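Local coordinates for protein pertussis toxin-like subunit ArtA (Escherichia coli, PDB 4Z9D) that probably transfers ADP-ribose from NAD to trimeric G proteins, as the enzymatic A subunit of a pertussis-like AB5 toxin, at residues L57-N62 with M113-D118; Q92-Y97 with P169-P174. The protein carries 2 engineered substitutions. All coordinates share one frame; numbering follows the deposited sequence.

Contact 1 of 2, residues L57-N62 with M113-D118; sequences LIETYN and MREDND. Engineered in segment 113-118: Asp116 (natural residue Gln), Asp118 (natural residue Glu).
Asn117 and Glu59 join the loop that leads into strand 118-122, at the rim of the NAD pocket, to the first turn of helix 57-68. The contact is small and lies at the surface. Asn117 ND2 donates to Glu59 OE2 at 3.0 Å, and the bond is nearly straight, with an N-H...O angle of 173°. The two flat groups use it differently: OE2 lies almost in the amide plane of Asn117, whereas ND2 sits well above the carboxylate plane, the planes being turned 67° apart. This tilt also lets Glu59 OE1 rest 3.6 Å from Asn117 CB, so that both the CB and the amide end of Asn117 lie against the carboxylate. Beyond CG the Glu59 chain is extended (chi2 -174°), which carries the carboxylate from the helix across to the loop. Its other oxygen, OE1, is hydrogen-bonded to Thr54 OG1 at the end of strand 50-54, so both carboxylate oxygens are hydrogen-bonded. A water 2.9 Å from Asn117 N accepts its N-H; the same water lies 3.2 Å from Glu59 OE2 and 3.1 Å from OD2 of the engineered Asp118. Glu115 OE1, also on the loop, approaches Glu59 OE2 to 4.3 Å; the two acids would probably repel, an effect the Asn117 and Thr54 bonds could partly offset. A type I turn from Met113 to the engineered Asp116 shapes the start of the loop, closed by Asp116 N to Met113 O at 3.1 Å. Asn117 is further held by backbone hydrogen bonding to Thr55. The loop probably corresponds to the ARTT loop of ADP-ribosylating toxins, whose Gln/Glu-X-Glu signature would fall at 116 to 118; here the natural Gln and Glu are replaced by the engineered Asp116 and Asp118.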
loop_
_atom_site.group_PDB
_atom_site.type_symbol
_atom_site.label_atom_id
_atom_site.label_comp_id
_atom_site.label_asym_id
_atom_site.label_seq_id
_atom_site.Cartn_x
_atom_site.Cartn_y
_atom_site.Cartn_z
ATOM N N LEU A 57 -3.791 -5.297 -9.309
ATOM C CA LEU A 57 -3.471 -6.682 -9.008
ATOM C C LEU A 57 -2.159 -7.081 -9.676
ATOM O O LEU A 57 -1.306 -7.746 -9.080
ATOM C CB LEU A 57 -4.597 -7.595 -9.499
ATOM C CG LEU A 57 -4.347 -9.099 -9.395
ATOM C CD1 LEU A 57 -4.273 -9.522 -7.932
ATOM C CD2 LEU A 57 -5.410 -9.900 -10.140
ATOM N N ILE A 58 -1.989 -6.610 -10.903
ATOM C CA ILE A 58 -0.789 -6.911 -11.671
ATOM C C ILE A 58 0.433 -6.388 -10.942
ATOM O O ILE A 58 1.448 -7.087 -10.837
ATOM C CB ILE A 58 -0.867 -6.309 -13.085
ATOM C CG1 ILE A 58 -1.825 -7.145 -13.932
ATOM C CG2 ILE A 58 0.522 -6.253 -13.722
ATOM C CD1 ILE A 58 -2.340 -6.446 -15.167
ATOM N N GLU A 59 0.332 -5.162 -10.426
ATOM C CA GLU A 59 1.413 -4.570 -9.645
ATOM C C GLU A 59 1.754 -5.357 -8.387
ATOM O O GLU A 59 2.918 -5.392 -7.994
ATOM C CB GLU A 59 1.092 -3.120 -9.255
ATOM C CG GLU A 59 1.259 -2.122 -10.406
ATOM C CD GLU A 59 1.071 -0.668 -9.979
ATOM O OE1 GLU A 59 0.795 -0.429 -8.781
ATOM O OE2 GLU A 59 1.208 0.232 -10.847
ATOM N N THR A 60 0.763 -5.962 -7.730
ATOM C CA THR A 60 1.057 -6.706 -6.496
ATOM C C THR A 60 2.023 -7.874 -6.722
ATOM O O THR A 60 2.885 -8.134 -5.877
ATOM C CB THR A 60 -0.205 -7.260 -5.820
ATOM O OG1 THR A 60 -0.823 -8.250 -6.657
ATOM C CG2 THR A 60 -1.178 -6.135 -5.534
ATOM N N TYR A 61 1.854 -8.606 -7.823
ATOM C CA TYR A 61 2.784 -9.701 -8.118
ATOM C C TYR A 61 4.226 -9.220 -8.280
ATOM O O TYR A 61 5.180 -9.904 -7.876
ATOM C CB TYR A 61 2.351 -10.451 -9.377
ATOM C CG TYR A 61 1.087 -11.239 -9.181
ATOM C CD1 TYR A 61 1.094 -12.417 -8.441
ATOM C CD2 TYR A 61 -0.117 -10.799 -9.713
ATOM C CE1 TYR A 61 -0.064 -13.152 -8.253
ATOM C CE2 TYR A 61 -1.286 -11.526 -9.529
ATOM C CZ TYR A 61 -1.250 -12.700 -8.798
ATOM O OH TYR A 61 -2.404 -13.418 -8.614
ATOM N N ASN A 62 4.383 -8.053 -8.886
ATOM C CA ASN A 62 5.707 -7.493 -9.122
ATOM C C ASN A 62 6.351 -6.977 -7.850
ATOM O O ASN A 62 7.552 -7.125 -7.649
ATOM C CB ASN A 62 5.629 -6.378 -10.152
ATOM C CG ASN A 62 5.306 -6.893 -11.545
ATOM O OD1 ASN A 62 5.564 -8.060 -11.872
ATOM N ND2 ASN A 62 4.738 -6.022 -12.376
ATOM N N MET A 113 5.584 6.764 -11.188
ATOM C CA MET A 113 4.206 7.095 -10.768
ATOM C C MET A 113 3.240 7.155 -11.945
ATOM O O MET A 113 2.063 7.477 -11.788
ATOM C CB MET A 113 4.159 8.449 -10.049
ATOM C CG MET A 113 5.043 8.584 -8.833
ATOM S SD MET A 113 4.714 10.140 -7.948
ATOM C CE MET A 113 5.106 11.375 -9.185
ATOM N N ARG A 114 3.764 6.823 -13.116
ATOM C CA ARG A 114 3.072 7.043 -14.382
ATOM C C ARG A 114 1.701 6.384 -14.506
ATOM O O ARG A 114 0.793 6.953 -15.124
ATOM C CB ARG A 114 3.954 6.554 -15.527
ATOM C CG ARG A 114 4.055 7.507 -16.695
ATOM C CD ARG A 114 4.838 6.833 -17.812
ATOM N NE ARG A 114 4.255 5.530 -18.102
ATOM C CZ ARG A 114 3.524 5.261 -19.176
ATOM N NH1 ARG A 114 3.312 6.199 -20.091
ATOM N NH2 ARG A 114 3.024 4.049 -19.341
ATOM N N GLU A 115 1.538 5.202 -13.925
ATOM C CA GLU A 115 0.306 4.449 -14.137
ATOM C C GLU A 115 -0.769 4.816 -13.117
ATOM O O GLU A 115 -1.898 4.344 -13.207
ATOM C CB GLU A 115 0.610 2.952 -14.097
ATOM C CG GLU A 115 0.978 2.383 -15.456
ATOM C CD GLU A 115 1.569 0.996 -15.348
ATOM O OE1 GLU A 115 2.696 0.885 -14.810
ATOM O OE2 GLU A 115 0.920 0.022 -15.794
ATOM N N ASP A 116 -0.406 5.674 -12.166
ATOM C CA ASP A 116 -1.356 6.236 -11.200
ATOM C C ASP A 116 -2.163 5.233 -10.376
ATOM O O ASP A 116 -3.326 5.487 -10.057
ATOM C CB ASP A 116 -2.345 7.149 -11.930
ATOM C CG ASP A 116 -1.674 8.339 -12.570
ATOM O OD1 ASP A 116 -0.585 8.746 -12.096
ATOM O OD2 ASP A 116 -2.232 8.855 -13.563
ATOM N N ASN A 117 -1.549 4.127 -9.981
ATOM C CA ASN A 117 -2.246 3.145 -9.150
ATOM C C ASN A 117 -1.932 3.253 -7.666
ATOM O O ASN A 117 -2.501 2.524 -6.855
ATOM C CB ASN A 117 -1.917 1.744 -9.639
ATOM C CG ASN A 117 -2.362 1.523 -11.062
ATOM O OD1 ASN A 117 -3.463 1.924 -11.442
ATOM N ND2 ASN A 117 -1.493 0.933 -11.872
ATOM N N ASP A 118 -1.036 4.161 -7.302
ATOM C CA ASP A 118 -0.663 4.295 -5.896
ATOM C C ASP A 118 -1.705 5.026 -5.075
ATOM O O ASP A 118 -2.189 6.092 -5.465
ATOM C CB ASP A 118 0.676 5.013 -5.745
ATOM C CG ASP A 118 1.826 4.226 -6.331
ATOM O OD1 ASP A 118 2.258 3.263 -5.660
ATOM O OD2 ASP A 118 2.302 4.571 -7.439
HETATM O O HOH W 1 1.223 3.402 -10.141
#

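Contact 2 of 2, residues Q92-Y97 with P169-P174; sequences QPSVNY and PQLVVP
The ring of Tyr97 is approached obliquely by Leu171, whose CD1 methyl lies 4.1 Å from Tyr97 CD2, meeting the ring neither squarely over a face nor straight at an edge. On the other side of the ring plane, Val173 CG2 stands 4.6 Å from Tyr97 CE2, a looser neighbour. Tyr97 CG is anti to the backbone N (chi1 173°), which swings the ring off helix 92-100 to run alongside the Leu171 side chain, the two pointing opposite ways. The phenol OH is hydrogen-bonded to Arg101 and takes no part in the apolar contact. One turn back on the helix, Ser94 supplies the second support: its CB and OG are each 4.0 Å from Leu171 CD1, so one methyl touches both Ser94 and the tyrosine ring, which lie roughly at right angles to each other as seen from it. Between the two segments themselves the meeting is wholly van der Waals, and 141 Å² is buried. The last modelled residues of the chain, 169-174, thus run in irregular conformation past helix 92-100, which follows the short edge strand 88-90 of the three-stranded sheet. Ser94 OG accepts from Ile168 N, a bond that anchors the tail just ahead of Pro169 and satisfies the buried hydroxyl oxygen. Leu32 of helix 32-37 touches both Ser94 and Leu171, while Arg30 binds the tail through Pro169 O and through backbone bonding with Val172.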
loop_
_atom_site.group_PDB
_atom_site.type_symbol
_atom_site.label_atom_id
_atom_site.label_comp_id
_atom_site.label_asym_id
_atom_site.label_seq_id
_atom_site.Cartn_x
_atom_site.Cartn_y
_atom_site.Cartn_z
ATOM N N GLN A 92 -1.778 11.480 -6.595
ATOM C CA GLN A 92 -1.603 12.509 -7.617
ATOM C C GLN A 92 -1.960 13.953 -7.186
ATOM O O GLN A 92 -1.203 14.875 -7.483
ATOM C CB GLN A 92 -2.406 12.118 -8.865
ATOM C CG GLN A 92 -2.234 13.036 -10.048
ATOM C CD GLN A 92 -2.996 12.528 -11.268
ATOM O OE1 GLN A 92 -2.484 11.711 -12.035
ATOM N NE2 GLN A 92 -4.224 13.011 -11.450
ATOM N N PRO A 93 -3.109 14.170 -6.505
ATOM C CA PRO A 93 -3.400 15.545 -6.081
ATOM C C PRO A 93 -2.337 16.103 -5.145
ATOM O O PRO A 93 -2.051 17.312 -5.156
ATOM C CB PRO A 93 -4.744 15.415 -5.353
ATOM C CG PRO A 93 -5.375 14.209 -5.984
ATOM C CD PRO A 93 -4.236 13.266 -6.207
ATOM N N SER A 94 -1.760 15.232 -4.327
ATOM C CA SER A 94 -0.730 15.686 -3.396
ATOM C C SER A 94 0.573 15.954 -4.132
ATOM O O SER A 94 1.268 16.928 -3.833
ATOM C CB SER A 94 -0.518 14.672 -2.278
ATOM O OG SER A 94 -1.657 14.629 -1.434
ATOM N N VAL A 95 0.895 15.108 -5.102
ATOM C CA VAL A 95 2.097 15.320 -5.909
ATOM C C VAL A 95 1.972 16.645 -6.675
ATOM O O VAL A 95 2.935 17.406 -6.775
ATOM C CB VAL A 95 2.340 14.137 -6.875
ATOM C CG1 VAL A 95 3.330 14.516 -7.969
ATOM C CG2 VAL A 95 2.832 12.905 -6.095
ATOM N N ASN A 96 0.779 16.924 -7.193
ATOM C CA ASN A 96 0.525 18.201 -7.863
ATOM C C ASN A 96 0.661 19.388 -6.907
ATOM O O ASN A 96 1.184 20.437 -7.274
ATOM C CB ASN A 96 -0.857 18.216 -8.512
ATOM C CG ASN A 96 -0.947 17.293 -9.717
ATOM O OD1 ASN A 96 0.064 16.769 -10.195
ATOM N ND2 ASN A 96 -2.164 17.101 -10.226
ATOM N N TYR A 97 0.130 19.243 -5.699
ATOM C CA TYR A 97 0.265 20.282 -4.689
ATOM C C TYR A 97 1.722 20.536 -4.289
ATOM O O TYR A 97 2.162 21.678 -4.237
ATOM C CB TYR A 97 -0.570 19.921 -3.467
ATOM C CG TYR A 97 -0.375 20.854 -2.292
ATOM C CD1 TYR A 97 -0.999 22.089 -2.263
ATOM C CD2 TYR A 97 0.386 20.472 -1.189
ATOM C CE1 TYR A 97 -0.843 22.952 -1.174
ATOM C CE2 TYR A 97 0.539 21.315 -0.089
ATOM C CZ TYR A 97 -0.077 22.559 -0.095
ATOM O OH TYR A 97 0.063 23.413 0.975
ATOM N N PRO A 169 -3.723 16.119 4.074
ATOM C CA PRO A 169 -3.513 17.225 5.012
ATOM C C PRO A 169 -2.200 17.093 5.769
ATOM O O PRO A 169 -1.651 15.992 5.870
ATOM C CB PRO A 169 -4.712 17.132 5.967
ATOM C CG PRO A 169 -5.336 15.826 5.722
ATOM C CD PRO A 169 -4.935 15.341 4.374
ATOM N N GLN A 170 -1.704 18.217 6.265
ATOM C CA GLN A 170 -0.522 18.250 7.119
ATOM C C GLN A 170 0.712 17.634 6.452
ATOM O O GLN A 170 1.547 17.016 7.123
ATOM C CB GLN A 170 -0.811 17.538 8.457
ATOM C CG GLN A 170 -1.915 18.202 9.302
ATOM C CD GLN A 170 -3.252 17.472 9.262
ATOM O OE1 GLN A 170 -3.301 16.243 9.149
ATOM N NE2 GLN A 170 -4.352 18.230 9.360
ATOM N N LEU A 171 0.839 17.807 5.138
ATOM C CA LEU A 171 2.030 17.324 4.435
ATOM C C LEU A 171 3.292 18.066 4.893
ATOM O O LEU A 171 3.244 19.257 5.203
ATOM C CB LEU A 171 1.876 17.464 2.917
ATOM C CG LEU A 171 0.979 16.459 2.184
ATOM C CD1 LEU A 171 0.745 16.903 0.751
ATOM C CD2 LEU A 171 1.624 15.077 2.193
ATOM N N VAL A 172 4.423 17.366 4.898
ATOM C CA VAL A 172 5.706 18.023 5.125
ATOM C C VAL A 172 6.240 18.573 3.802
ATOM O O VAL A 172 6.343 17.855 2.820
ATOM C CB VAL A 172 6.738 17.069 5.736
ATOM C CG1 VAL A 172 8.053 17.804 5.962
ATOM C CG2 VAL A 172 6.225 16.515 7.047
ATOM N N VAL A 173 6.550 19.864 3.787
ATOM C CA VAL A 173 7.054 20.540 2.603
ATOM C C VAL A 173 8.356 21.202 2.999
ATOM O O VAL A 173 8.349 22.299 3.561
ATOM C CB VAL A 173 6.074 21.603 2.081
ATOM C CG1 VAL A 173 6.638 22.285 0.835
ATOM C CG2 VAL A 173 4.727 20.984 1.767
ATOM N N PRO A 174 9.482 20.528 2.731
ATOM C CA PRO A 174 10.811 21.017 3.130
ATOM C C PRO A 174 11.188 22.329 2.452
ATOM O O PRO A 174 10.927 22.441 1.256
ATOM C CB PRO A 174 11.756 19.887 2.682
ATOM C CG PRO A 174 10.857 18.701 2.376
ATOM C CD PRO A 174 9.565 19.297 1.927
#

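The two contacts interlock along the chain: 92-97 falls between 57-62 and 113-118, and 169-174 comes last. Their centres are 21 Å apart, yet they touch directly, Met113 CE lying 3.8 Å from Val95 CG1, so helix 92-100 packs against the loop of contact 1 with one side and holds the tail of contact 2 with another. Only contact 1 reaches the NAD pocket, with the engineered Asp118 lining it and the Glu59 side chain about 6 Å from the NAD. Contact 2 stands back, its Ser94 side chain about 13 Å from the NAD and about 9 Å from a bound sodium ion.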